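Local coordinates for protein glutathione synthetase-like effector 30 (Gpa-GSS30-apo) (Globodera pallida, PDB 5OET) that probably serves the nematode as a parasitism effector and derives from glutathione synthetase, the ATP-dependent ligase that joins gamma-glutamylcysteine to glycine, at residues D43-I46 and L47-Q50; H204-M207 and V208-G212; F355-P358 and G359-E362; K109-L112 and L113-R117. All coordinates share one frame; numbering follows the deposited sequence.

Overall arrangement
From the N terminus, contact 1 forms the first turns of helix 44-59, contact 4 lies in the second half of helix 98-119, contact 2 ends helix 196-210, and contact 3 is a turn in the loop between helices 349-354 and 373-380. Each joins two adjoining segments, so none spans a long loop, and they follow in series without nesting or crossing. In space they form two pairs. Contacts 1 and 2, centres 14 Å apart, bring helices 44-59 and 196-210 together where the second subunit binds. Contacts 3 and 4, centres 13 Å apart, pack the 355-362 turn against helix 98-119. Contacts 1 and 3 lie on opposite sides of the chain's centre, about 51 Å apart between centres.

Contact 1 (D43-I46 and L47-Q50); sequences DPQI and LLEQ
Gln45 and Glu49 cross obliquely one turn apart, with the amide and carboxylate planes turned 50° from each other. The Gln45 chain leaves with CG opposite its backbone N (chi1 -174°), which sets CG 3.7 Å from Glu49 OE1. The bend at chi2 then brings Gln45 CD to 3.6 Å from the same Glu49 OE1. The Glu49 chain is extended beyond CG, and its carboxylate is gripped mainly from the other side of the dimer interface: Arg280 and Arg290 of the second subunit each form a salt bridge to it, which would probably favour its ionised form. A second oblique pair lies one residue on, where the CG2 branch of Ile46 comes to 3.7 Å from Gln50 OE1. Gln50 CG meanwhile lies 3.4 Å from Ile46 O. All this is the first two turns of helix 44-59, with Asp43 as N-cap: its OD1 takes weak bonds from the N-H groups of Gln45 and Ile46. The ordinary helical ladder starts at the same residue, Leu47 N donating to Asp43 O at 2.9 Å and Gln50 N to Ile46 O at 2.8 Å. On the buried flank the Leu47 side chain bends back over the start of the helix, CG 3.4 Å from Asp43 O, and also packs against Leu91.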
ATOM      1  N   ASP A  43       4.073 -25.705  12.046  1.00 53.63           N
ATOM      2  CA  ASP A  43       4.178 -25.096  13.363  1.00 54.43           C
ATOM      3  C   ASP A  43       3.104 -24.006  13.436  1.00 52.80           C
ATOM      4  O   ASP A  43       3.123 -23.101  12.614  1.00 52.13           O
ATOM      5  CB  ASP A  43       5.583 -24.525  13.592  1.00 55.02           C
ATOM      6  CG  ASP A  43       5.824 -24.138  15.043  1.00 56.66           C
ATOM      7  OD1 ASP A  43       4.947 -23.477  15.638  1.00 56.89           O
ATOM      8  OD2 ASP A  43       6.886 -24.512  15.595  1.00 58.12           O
ATOM      9  N   PRO A  44       2.151 -24.094  14.398  1.00 52.90           N
ATOM     10  CA  PRO A  44       1.104 -23.050  14.460  1.00 51.54           C
ATOM     11  C   PRO A  44       1.652 -21.661  14.796  1.00 50.16           C
ATOM     12  O   PRO A  44       1.210 -20.678  14.202  1.00 49.03           O
ATOM     13  CB  PRO A  44       0.141 -23.533  15.561  1.00 52.35           C
ATOM     14  CG  PRO A  44       0.560 -24.912  15.902  1.00 54.08           C
ATOM     15  CD  PRO A  44       1.980 -25.112  15.453  1.00 54.03           C
ATOM     16  N   GLN A  45       2.608 -21.598  15.722  1.00 49.88           N
ATOM     17  CA  GLN A  45       3.273 -20.346  16.101  1.00 48.90           C
ATOM     18  C   GLN A  45       3.965 -19.681  14.910  1.00 47.22           C
ATOM     19  O   GLN A  45       3.846 -18.468  14.719  1.00 46.53           O
ATOM     20  CB  GLN A  45       4.274 -20.595  17.262  1.00 50.70           C
ATOM     21  CG  GLN A  45       4.959 -19.381  17.872  1.00 50.93           C
ATOM     22  CD  GLN A  45       4.012 -18.209  18.097  1.00 51.75           C
ATOM     23  OE1 GLN A  45       4.115 -17.218  17.390  1.00 52.07           O
ATOM     24  NE2 GLN A  45       3.064 -18.328  19.051  1.00 52.16           N
ATOM     25  N   ILE A  46       4.643 -20.466  14.081  1.00 46.47           N
ATOM     26  CA  ILE A  46       5.224 -19.930  12.853  1.00 45.51           C
ATOM     27  C   ILE A  46       4.150 -19.509  11.834  1.00 44.09           C
ATOM     28  O   ILE A  46       4.257 -18.432  11.236  1.00 41.33           O
ATOM     29  CB  ILE A  46       6.212 -20.917  12.220  1.00 47.12           C
ATOM     30  CG1 ILE A  46       7.387 -21.195  13.190  1.00 49.00           C
ATOM     31  CG2 ILE A  46       6.753 -20.391  10.895  1.00 46.68           C
ATOM     32  CD1 ILE A  46       8.180 -19.962  13.619  1.00 48.33           C
ATOM     33  N   LEU A  47       3.123 -20.333  11.636  1.00 43.71           N
ATOM     34  CA  LEU A  47       2.022 -19.952  10.743  1.00 43.18           C
ATOM     35  C   LEU A  47       1.328 -18.670  11.198  1.00 42.01           C
ATOM     36  O   LEU A  47       0.983 -17.828  10.358  1.00 40.67           O
ATOM     37  CB  LEU A  47       0.982 -21.068  10.604  1.00 44.69           C
ATOM     38  CG  LEU A  47       1.449 -22.268   9.787  1.00 46.05           C
ATOM     39  CD1 LEU A  47       0.489 -23.449   9.916  1.00 47.44           C
ATOM     40  CD2 LEU A  47       1.628 -21.884   8.331  1.00 45.23           C
ATOM     41  N   LEU A  48       1.130 -18.529  12.511  1.00 42.16           N
ATOM     42  CA  LEU A  48       0.584 -17.305  13.072  1.00 41.84           C
ATOM     43  C   LEU A  48       1.484 -16.125  12.724  1.00 42.35           C
ATOM     44  O   LEU A  48       1.006 -15.107  12.227  1.00 42.80           O
ATOM     45  CB  LEU A  48       0.386 -17.412  14.578  1.00 41.88           C
ATOM     46  CG  LEU A  48       0.049 -16.066  15.254  1.00 41.26           C
ATOM     47  CD1 LEU A  48      -1.247 -15.473  14.715  1.00 40.32           C
ATOM     48  CD2 LEU A  48       0.037 -16.203  16.753  1.00 41.89           C
ATOM     49  N   GLU A  49       2.789 -16.265  12.962  1.00 44.57           N
ATOM     50  CA  GLU A  49       3.743 -15.174  12.658  1.00 43.67           C
ATOM     51  C   GLU A  49       3.785 -14.837  11.180  1.00 42.34           C
ATOM     52  O   GLU A  49       3.944 -13.684  10.834  1.00 43.70           O
ATOM     53  CB  GLU A  49       5.140 -15.469  13.192  1.00 44.38           C
ATOM     54  CG  GLU A  49       5.199 -15.365  14.709  1.00 46.93           C
ATOM     55  CD  GLU A  49       6.572 -15.702  15.317  1.00 49.19           C
ATOM     56  OE1 GLU A  49       6.655 -16.605  16.197  1.00 50.59           O
ATOM     57  OE2 GLU A  49       7.593 -15.049  14.943  1.00 49.49           O
ATOM     58  N   GLN A  50       3.618 -15.824  10.314  1.00 42.23           N
ATOM     59  CA  GLN A  50       3.559 -15.558   8.880  1.00 41.81           C
ATOM     60  C   GLN A  50       2.237 -14.923   8.454  1.00 40.24           C
ATOM     61  O   GLN A  50       2.204 -14.158   7.486  1.00 39.15           O
ATOM     62  CB  GLN A  50       3.803 -16.845   8.100  1.00 43.85           C
ATOM     63  CG  GLN A  50       5.232 -17.354   8.211  1.00 45.55           C
ATOM     64  CD  GLN A  50       5.474 -18.685   7.519  1.00 47.52           C
ATOM     65  OE1 GLN A  50       6.609 -19.128   7.423  1.00 50.51           O
ATOM     66  NE2 GLN A  50       4.415 -19.336   7.049  1.00 48.33           N
TER

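Contact 2 (H204-M207 and V208-G212); sequences HRRM and VSNAG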
ATOM      1  N   HIS A 204       2.186 -13.368  -2.587  1.00 41.79           N
ATOM      2  CA  HIS A 204       2.390 -14.804  -2.542  1.00 42.52           C
ATOM      3  C   HIS A 204       3.725 -15.248  -3.089  1.00 43.83           C
ATOM      4  O   HIS A 204       4.245 -16.252  -2.633  1.00 44.52           O
ATOM      5  CB  HIS A 204       1.259 -15.532  -3.264  1.00 42.46           C
ATOM      6  CG  HIS A 204      -0.006 -15.591  -2.484  1.00 42.67           C
ATOM      7  ND1 HIS A 204      -1.197 -16.010  -3.034  1.00 45.04           N
ATOM      8  CD2 HIS A 204      -0.271 -15.292  -1.193  1.00 43.03           C
ATOM      9  CE1 HIS A 204      -2.139 -15.972  -2.109  1.00 45.49           C
ATOM     10  NE2 HIS A 204      -1.604 -15.535  -0.983  1.00 43.71           N
ATOM     11  N   ARG A 205       4.285 -14.527  -4.059  1.00 45.53           N
ATOM     12  CA  ARG A 205       5.640 -14.843  -4.528  1.00 48.14           C
ATOM     13  C   ARG A 205       6.645 -14.628  -3.386  1.00 47.68           C
ATOM     14  O   ARG A 205       7.613 -15.364  -3.246  1.00 47.42           O
ATOM     15  CB  ARG A 205       6.007 -14.006  -5.744  1.00 50.97           C
ATOM     16  CG  ARG A 205       7.278 -14.460  -6.468  1.00 55.41           C
ATOM     17  CD  ARG A 205       7.737 -13.479  -7.557  1.00 58.46           C
ATOM     18  NE  ARG A 205       6.600 -13.006  -8.361  1.00 59.90           N
ATOM     19  CZ  ARG A 205       6.087 -13.624  -9.423  1.00 61.89           C
ATOM     20  NH1 ARG A 205       6.602 -14.769  -9.891  1.00 62.54           N
ATOM     21  NH2 ARG A 205       5.032 -13.088 -10.032  1.00 63.85           N
ATOM     22  N   ARG A 206       6.361 -13.627  -2.562  1.00 46.86           N
ATOM     23  CA  ARG A 206       7.181 -13.274  -1.433  1.00 47.92           C
ATOM     24  C   ARG A 206       7.091 -14.319  -0.316  1.00 47.00           C
ATOM     25  O   ARG A 206       8.116 -14.725   0.209  1.00 46.64           O
ATOM     26  CB  ARG A 206       6.780 -11.878  -0.933  1.00 49.39           C
ATOM     27  CG  ARG A 206       7.655 -11.311   0.169  1.00 50.76           C
ATOM     28  CD  ARG A 206       7.072 -10.018   0.732  1.00 51.83           C
ATOM     29  NE  ARG A 206       7.557  -9.845   2.105  1.00 53.12           N
ATOM     30  CZ  ARG A 206       6.949 -10.283   3.214  1.00 53.44           C
ATOM     31  NH1 ARG A 206       5.753 -10.893   3.183  1.00 54.68           N
ATOM     32  NH2 ARG A 206       7.539 -10.071   4.382  1.00 51.36           N
ATOM     33  N   MET A 207       5.882 -14.747   0.039  1.00 45.86           N
ATOM     34  CA  MET A 207       5.694 -15.780   1.075  1.00 46.75           C
ATOM     35  C   MET A 207       6.375 -17.098   0.714  1.00 47.02           C
ATOM     36  O   MET A 207       7.079 -17.704   1.532  1.00 48.75           O
ATOM     37  CB  MET A 207       4.208 -16.090   1.314  1.00 48.01           C
ATOM     38  CG  MET A 207       3.332 -14.923   1.708  1.00 49.72           C
ATOM     39  SD  MET A 207       4.019 -13.989   3.075  1.00 51.92           S
ATOM     40  CE  MET A 207       3.651 -15.092   4.439  1.00 52.94           C
ATOM     41  N   VAL A 208       6.129 -17.542  -0.511  1.00 45.35           N
ATOM     42  CA  VAL A 208       6.708 -18.763  -1.053  1.00 46.10           C
ATOM     43  C   VAL A 208       8.236 -18.681  -1.038  1.00 47.47           C
ATOM     44  O   VAL A 208       8.890 -19.489  -0.421  1.00 46.69           O
ATOM     45  CB  VAL A 208       6.169 -18.990  -2.474  1.00 45.18           C
ATOM     46  CG1 VAL A 208       7.011 -19.975  -3.259  1.00 46.90           C
ATOM     47  CG2 VAL A 208       4.723 -19.445  -2.406  1.00 44.04           C
ATOM     48  N   SER A 209       8.773 -17.670  -1.707  1.00 50.31           N
ATOM     49  CA  SER A 209      10.204 -17.344  -1.689  1.00 51.66           C
ATOM     50  C   SER A 209      10.828 -17.231  -0.288  1.00 51.75           C
ATOM     51  O   SER A 209      11.930 -17.703  -0.073  1.00 55.70           O
ATOM     52  CB  SER A 209      10.420 -16.021  -2.448  1.00 51.33           C
ATOM     53  OG  SER A 209      11.773 -15.618  -2.405  1.00 53.24           O
ATOM     54  N   ASN A 210      10.141 -16.597   0.651  1.00 51.68           N
ATOM     55  CA  ASN A 210      10.647 -16.460   2.031  1.00 52.78           C
ATOM     56  C   ASN A 210      10.713 -17.778   2.780  1.00 53.94           C
ATOM     57  O   ASN A 210      11.458 -17.873   3.740  1.00 55.72           O
ATOM     58  CB  ASN A 210       9.775 -15.514   2.880  1.00 52.64           C
ATOM     59  CG  ASN A 210      10.194 -14.060   2.799  1.00 52.87           C
ATOM     60  OD1 ASN A 210      11.304 -13.719   2.376  1.00 53.43           O
ATOM     61  ND2 ASN A 210       9.298 -13.186   3.253  1.00 53.04           N
ATOM     62  N   ALA A 211       9.908 -18.758   2.376  1.00 54.77           N
ATOM     63  CA  ALA A 211       9.918 -20.101   2.961  1.00 56.45           C
ATOM     64  C   ALA A 211      10.826 -21.105   2.219  1.00 58.71           C
ATOM     65  O   ALA A 211      10.833 -22.282   2.558  1.00 59.48           O
ATOM     66  CB  ALA A 211       8.497 -20.639   3.020  1.00 56.13           C
ATOM     67  N   GLY A 212      11.572 -20.650   1.207  1.00 59.98           N
ATOM     68  CA  GLY A 212      12.529 -21.498   0.501  1.00 61.68           C
ATOM     69  C   GLY A 212      12.024 -22.214  -0.735  1.00 63.39           C
ATOM     70  O   GLY A 212      12.823 -22.692  -1.534  1.00 66.40           O
TER
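Asn210 lays its amide nitrogen over one face of the Arg206 guanidinium, ND2 standing 3.7 Å above the plane and over its centre. The two flat groups are nearly perpendicular, 81° apart, so the amide meets the arginine through its nitrogen and does not lie flat on it. This pair sits in the last turn of helix 196-210, which ends in a Schellman motif: Gly212 leaves the helix with positive phi (92°), and its N donates to Ser209 O at 3.2 Å. Before that reversal the helical bonds run on regularly, with Asn210 N reaching Arg206 O at 2.8 Å, while the next one, Ala211 N to Met207 O at 3.1 Å, is already weak.

The Arg206 chain starts trans, at chi1 -174°, and stays extended from CG to NE, which carries the guanidinium along the helix to the level of Asn210. Its charge is answered by two carboxylates, Asp53 of helix 44-59 at NH1 and Glu270 of the second subunit at NE. The same glutamate takes a weak bond from Asn210 ND2, so one carboxylate of the second subunit ties both members of the pair into the dimer interface.

Met207 turns to another flank, and its chain, bent at chi2 and chi3, packs on Gln50, Asp53 and Ala54 of helix 44-59. The CG2 branch of Val208 lies 3.2 Å from His204 O, the carbonyl that also accepts Val208 N at 3.1 Å.

Contact 3 (F355-P358 and G359-E362); sequences FTKP and GMVE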
ATOM      1  N   PHE A 355     -25.249 -19.731 -25.479  1.00 51.22           N
ATOM      2  CA  PHE A 355     -24.022 -20.089 -26.217  1.00 52.08           C
ATOM      3  C   PHE A 355     -23.626 -21.568 -26.131  1.00 53.33           C
ATOM      4  O   PHE A 355     -22.792 -22.009 -26.906  1.00 52.65           O
ATOM      5  CB  PHE A 355     -22.825 -19.215 -25.788  1.00 50.88           C
ATOM      6  CG  PHE A 355     -22.849 -17.823 -26.371  1.00 50.10           C
ATOM      7  CD1 PHE A 355     -23.009 -17.624 -27.729  1.00 50.47           C
ATOM      8  CD2 PHE A 355     -22.706 -16.720 -25.566  1.00 49.05           C
ATOM      9  CE1 PHE A 355     -23.028 -16.357 -28.256  1.00 50.52           C
ATOM     10  CE2 PHE A 355     -22.720 -15.440 -26.097  1.00 48.58           C
ATOM     11  CZ  PHE A 355     -22.881 -15.257 -27.439  1.00 48.85           C
ATOM     12  N   THR A 356     -24.204 -22.315 -25.185  1.00 54.14           N
ATOM     13  CA  THR A 356     -23.967 -23.758 -25.054  1.00 55.85           C
ATOM     14  C   THR A 356     -24.795 -24.622 -25.995  1.00 58.92           C
ATOM     15  O   THR A 356     -24.525 -25.803 -26.121  1.00 60.07           O
ATOM     16  CB  THR A 356     -24.178 -24.254 -23.600  1.00 54.78           C
ATOM     17  OG1 THR A 356     -25.571 -24.219 -23.239  1.00 53.35           O
ATOM     18  CG2 THR A 356     -23.344 -23.422 -22.631  1.00 52.62           C
ATOM     19  N   LYS A 357     -25.797 -24.033 -26.638  1.00 62.59           N
ATOM     20  CA  LYS A 357     -26.580 -24.710 -27.661  1.00 67.24           C
ATOM     21  C   LYS A 357     -25.759 -24.840 -28.950  1.00 69.72           C
ATOM     22  O   LYS A 357     -24.934 -23.964 -29.239  1.00 70.24           O
ATOM     23  CB  LYS A 357     -27.879 -23.938 -27.946  1.00 68.12           C
ATOM     24  CG  LYS A 357     -28.883 -23.966 -26.802  1.00 69.29           C
ATOM     25  CD  LYS A 357     -30.308 -23.637 -27.256  1.00 71.30           C
ATOM     26  CE  LYS A 357     -30.576 -22.139 -27.289  1.00 71.22           C
ATOM     27  NZ  LYS A 357     -31.686 -21.781 -28.229  1.00 72.81           N
ATOM     28  N   PRO A 358     -25.988 -25.919 -29.736  1.00 72.54           N
ATOM     29  CA  PRO A 358     -25.246 -26.160 -30.989  1.00 73.87           C
ATOM     30  C   PRO A 358     -25.338 -25.012 -32.007  1.00 73.64           C
ATOM     31  O   PRO A 358     -26.402 -24.408 -32.154  1.00 73.38           O
ATOM     32  CB  PRO A 358     -25.928 -27.405 -31.560  1.00 76.16           C
ATOM     33  CG  PRO A 358     -27.291 -27.396 -30.953  1.00 76.57           C
ATOM     34  CD  PRO A 358     -27.055 -26.920 -29.552  1.00 74.08           C
ATOM     35  N   GLY A 359     -24.222 -24.712 -32.679  1.00 73.77           N
ATOM     36  CA  GLY A 359     -24.155 -23.641 -33.687  1.00 73.01           C
ATOM     37  C   GLY A 359     -23.953 -22.214 -33.182  1.00 70.72           C
ATOM     38  O   GLY A 359     -23.409 -21.383 -33.895  1.00 69.69           O
ATOM     39  N   MET A 360     -24.376 -21.924 -31.953  1.00 68.79           N
ATOM     40  CA  MET A 360     -24.460 -20.547 -31.475  1.00 66.50           C
ATOM     41  C   MET A 360     -23.108 -19.857 -31.305  1.00 63.59           C
ATOM     42  O   MET A 360     -23.030 -18.642 -31.440  1.00 64.08           O
ATOM     43  CB  MET A 360     -25.257 -20.484 -30.179  1.00 67.42           C
ATOM     44  CG  MET A 360     -26.721 -20.870 -30.344  1.00 70.34           C
ATOM     45  SD  MET A 360     -27.725 -19.594 -31.123  1.00 74.15           S
ATOM     46  CE  MET A 360     -29.212 -20.554 -31.444  1.00 75.75           C
ATOM     47  N   VAL A 361     -22.058 -20.611 -31.007  1.00 62.95           N
ATOM     48  CA  VAL A 361     -20.680 -20.081 -30.995  1.00 61.69           C
ATOM     49  C   VAL A 361     -20.141 -20.009 -32.420  1.00 62.09           C
ATOM     50  O   VAL A 361     -19.589 -18.996 -32.829  1.00 60.31           O
ATOM     51  CB  VAL A 361     -19.719 -20.943 -30.137  1.00 61.29           C
ATOM     52  CG1 VAL A 361     -18.282 -20.468 -30.272  1.00 60.47           C
ATOM     53  CG2 VAL A 361     -20.126 -20.929 -28.674  1.00 60.30           C
ATOM     54  N   GLU A 362     -20.332 -21.093 -33.170  1.00 64.79           N
ATOM     55  CA  GLU A 362     -19.792 -21.235 -34.535  1.00 65.74           C
ATOM     56  C   GLU A 362     -20.192 -20.055 -35.432  1.00 64.42           C
ATOM     57  O   GLU A 362     -19.421 -19.638 -36.291  1.00 65.06           O
ATOM     58  CB  GLU A 362     -20.242 -22.576 -35.151  1.00 68.67           C
ATOM     59  CG  GLU A 362     -19.487 -23.814 -34.643  1.00 70.63           C
ATOM     60  CD  GLU A 362     -19.858 -24.277 -33.230  1.00 70.34           C
ATOM     61  OE1 GLU A 362     -19.175 -25.191 -32.689  1.00 70.86           O
ATOM     62  OE2 GLU A 362     -20.829 -23.734 -32.646  1.00 69.40           O
TER
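Met360, the last residue of a type II beta turn from Lys357 to Met360, points its CB back toward the preceding segment. This CB sits 3.6 Å from Lys357 O and also faces Phe355, with 4.4 Å from Met360 CB to Phe355 CD1. Next along the chain, Met360 CG, beside the backbone N (chi1 -65°), lies 4.1 Å from Lys357 CB. The bend at chi2 (-76°) and the extended chi3 leave the methyl Met360 CE 4.2 Å from Lys357 NZ.

The turn itself is held by one weak backbone bond, Met360 N to Lys357 O at 3.4 Å. Pro358 and Gly359 occupy its two corners. The glycine has the positive phi (83°) that the second corner of this turn type needs, and the proline supplies the extended backbone of the first. Arg378 of helix 373-380 also donates to Lys357 O and pairs with Glu362, fastening the turn to that helix from outside.

Phe355 is buried against helix 98-119, where it packs on Leu114 and Ala118. Met360 O meets its ring at the edge and in the ring plane, nearest CD1, so the carbonyl oxygen faces the slightly positive rim of the ring and not its electron-rich face. Val361 packs on Ala374 and Arg378 of helix 373-380. Its CG2, beside the backbone N, lies 3.4 Å from Phe355 O, an oxygen that accepts a hydrogen bond from Gln381 NE2.

Contact 4 (K109-L112 and L113-R117); sequences KAML and LLYFR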
ATOM      1  N   LYS A 109      -8.605 -14.633 -25.642  1.00 53.16           N
ATOM      2  CA  LYS A 109      -8.746 -13.904 -26.915  1.00 54.95           C
ATOM      3  C   LYS A 109     -10.061 -14.294 -27.636  1.00 54.81           C
ATOM      4  O   LYS A 109     -10.855 -13.432 -28.027  1.00 53.81           O
ATOM      5  CB  LYS A 109      -7.525 -14.163 -27.803  1.00 57.43           C
ATOM      6  CG  LYS A 109      -7.348 -13.214 -28.973  1.00 59.72           C
ATOM      7  CD  LYS A 109      -6.427 -13.823 -30.031  1.00 63.06           C
ATOM      8  CE  LYS A 109      -6.455 -13.049 -31.344  1.00 64.42           C
ATOM      9  NZ  LYS A 109      -5.796 -11.710 -31.235  1.00 64.82           N
ATOM     10  N   ALA A 110     -10.292 -15.599 -27.767  1.00 55.30           N
ATOM     11  CA  ALA A 110     -11.530 -16.134 -28.352  1.00 55.31           C
ATOM     12  C   ALA A 110     -12.778 -15.702 -27.591  1.00 53.51           C
ATOM     13  O   ALA A 110     -13.820 -15.401 -28.179  1.00 54.15           O
ATOM     14  CB  ALA A 110     -11.468 -17.652 -28.385  1.00 56.28           C
ATOM     15  N   MET A 111     -12.671 -15.702 -26.276  1.00 52.31           N
ATOM     16  CA  MET A 111     -13.799 -15.383 -25.415  1.00 51.94           C
ATOM     17  C   MET A 111     -14.228 -13.904 -25.556  1.00 50.50           C
ATOM     18  O   MET A 111     -15.423 -13.598 -25.630  1.00 49.75           O
ATOM     19  CB  MET A 111     -13.462 -15.715 -23.964  1.00 52.79           C
ATOM     20  CG  MET A 111     -14.667 -16.193 -23.189  1.00 54.90           C
ATOM     21  SD  MET A 111     -14.924 -17.952 -23.430  1.00 58.52           S
ATOM     22  CE  MET A 111     -16.731 -18.002 -23.294  1.00 60.13           C
ATOM     23  N   LEU A 112     -13.258 -12.990 -25.624  1.00 48.23           N
ATOM     24  CA  LEU A 112     -13.570 -11.586 -25.908  1.00 46.23           C
ATOM     25  C   LEU A 112     -14.190 -11.435 -27.297  1.00 44.74           C
ATOM     26  O   LEU A 112     -15.213 -10.788 -27.451  1.00 44.11           O
ATOM     27  CB  LEU A 112     -12.323 -10.710 -25.793  1.00 46.92           C
ATOM     28  CG  LEU A 112     -11.638 -10.610 -24.430  1.00 46.74           C
ATOM     29  CD1 LEU A 112     -10.332  -9.834 -24.523  1.00 47.00           C
ATOM     30  CD2 LEU A 112     -12.569  -9.960 -23.436  1.00 46.06           C
ATOM     31  N   LEU A 113     -13.595 -12.059 -28.300  1.00 44.10           N
ATOM     32  CA  LEU A 113     -14.124 -11.951 -29.655  1.00 45.09           C
ATOM     33  C   LEU A 113     -15.563 -12.423 -29.798  1.00 44.58           C
ATOM     34  O   LEU A 113     -16.316 -11.816 -30.511  1.00 44.09           O
ATOM     35  CB  LEU A 113     -13.224 -12.678 -30.670  1.00 46.88           C
ATOM     36  CG  LEU A 113     -11.902 -12.007 -31.056  1.00 47.51           C
ATOM     37  CD1 LEU A 113     -11.253 -12.762 -32.204  1.00 49.10           C
ATOM     38  CD2 LEU A 113     -12.111 -10.543 -31.436  1.00 47.68           C
ATOM     39  N   LEU A 114     -15.953 -13.491 -29.111  1.00 45.39           N
ATOM     40  CA  LEU A 114     -17.342 -13.990 -29.188  1.00 45.42           C
ATOM     41  C   LEU A 114     -18.363 -13.008 -28.595  1.00 44.10           C
ATOM     42  O   LEU A 114     -19.387 -12.752 -29.188  1.00 44.33           O
ATOM     43  CB  LEU A 114     -17.456 -15.334 -28.481  1.00 46.22           C
ATOM     44  CG  LEU A 114     -18.855 -15.879 -28.223  1.00 48.24           C
ATOM     45  CD1 LEU A 114     -19.588 -16.092 -29.530  1.00 50.46           C
ATOM     46  CD2 LEU A 114     -18.798 -17.176 -27.442  1.00 49.17           C
ATOM     47  N   TYR A 115     -18.097 -12.494 -27.400  1.00 43.09           N
ATOM     48  CA  TYR A 115     -19.021 -11.583 -26.747  1.00 42.80           C
ATOM     49  C   TYR A 115     -19.014 -10.200 -27.397  1.00 43.25           C
ATOM     50  O   TYR A 115     -20.045  -9.529 -27.426  1.00 44.49           O
ATOM     51  CB  TYR A 115     -18.714 -11.485 -25.250  1.00 42.31           C
ATOM     52  CG  TYR A 115     -19.190 -12.687 -24.500  1.00 42.33           C
ATOM     53  CD1 TYR A 115     -20.502 -12.792 -24.094  1.00 42.39           C
ATOM     54  CD2 TYR A 115     -18.331 -13.733 -24.224  1.00 42.85           C
ATOM     55  CE1 TYR A 115     -20.949 -13.912 -23.421  1.00 43.11           C
ATOM     56  CE2 TYR A 115     -18.760 -14.864 -23.553  1.00 43.49           C
ATOM     57  CZ  TYR A 115     -20.067 -14.949 -23.152  1.00 43.26           C
ATOM     58  OH  TYR A 115     -20.461 -16.076 -22.489  1.00 43.65           O
ATOM     59  N   PHE A 116     -17.870  -9.776 -27.930  1.00 43.17           N
ATOM     60  CA  PHE A 116     -17.799  -8.531 -28.679  1.00 43.18           C
ATOM     61  C   PHE A 116     -18.686  -8.571 -29.912  1.00 43.82           C
ATOM     62  O   PHE A 116     -19.460  -7.671 -30.130  1.00 44.45           O
ATOM     63  CB  PHE A 116     -16.357  -8.215 -29.078  1.00 43.50           C
ATOM     64  CG  PHE A 116     -16.230  -6.990 -29.930  1.00 43.95           C
ATOM     65  CD1 PHE A 116     -16.673  -5.774 -29.453  1.00 43.82           C
ATOM     66  CD2 PHE A 116     -15.702  -7.055 -31.215  1.00 44.79           C
ATOM     67  CE1 PHE A 116     -16.591  -4.634 -30.237  1.00 44.23           C
ATOM     68  CE2 PHE A 116     -15.592  -5.923 -31.992  1.00 45.44           C
ATOM     69  CZ  PHE A 116     -16.044  -4.710 -31.506  1.00 44.87           C
ATOM     70  N   ARG A 117     -18.570  -9.632 -30.694  1.00 46.05           N
ATOM     71  CA  ARG A 117     -19.328  -9.813 -31.942  1.00 47.85           C
ATOM     72  C   ARG A 117     -20.814 -10.060 -31.725  1.00 47.83           C
ATOM     73  O   ARG A 117     -21.642  -9.594 -32.500  1.00 48.85           O
ATOM     74  CB  ARG A 117     -18.729 -10.952 -32.750  1.00 49.04           C
ATOM     75  CG  ARG A 117     -17.362 -10.614 -33.305  1.00 50.36           C
ATOM     76  CD  ARG A 117     -16.686 -11.819 -33.956  1.00 52.48           C
ATOM     77  NE  ARG A 117     -15.281 -11.551 -34.246  1.00 53.99           N
ATOM     78  CZ  ARG A 117     -14.436 -12.400 -34.838  1.00 56.54           C
ATOM     79  NH1 ARG A 117     -14.832 -13.611 -35.225  1.00 57.68           N
ATOM     80  NH2 ARG A 117     -13.168 -12.031 -35.044  1.00 57.32           N
TER
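Along this part of helix 98-119 each N-H of residues 113 to 116 donates to the carbonyl four residues earlier, tightest at Phe116 N to Leu112 O (2.9 Å) and weakest at Tyr115 N to Met111 O (3.4 Å); the helix is kinked just before, at residues 109 and 110. Met111 and Tyr115 lie side by side and point the same way. Bends at chi2 (85°) and chi3 carry the methionine methyl along the ring, Met111 CE resting 3.7 Å from Tyr115 CE2. Met111 O lies at the ring edge, near its plane, closest to Tyr115 CD2 (3.2 Å). Beyond the pair, Tyr115 meets Phe355 edge-to-face and also contacts the His347 ring and Gln165 of strand 160-173. Leu113 goes to a different flank, its CG 3.5 Å from Lys109 O, and its side chain reaches Phe493 of strand 490-504, the ring with which the Lys109 ammonium makes a cation-pi contact. With Ala110 and Leu114 facing Ile377, different flanks of this apolar stretch of the helix thus touch strands of the large mixed sheet and helix 373-380, as expected of a buried helix inside the ATP-grasp fold of eukaryotic glutathione synthetases.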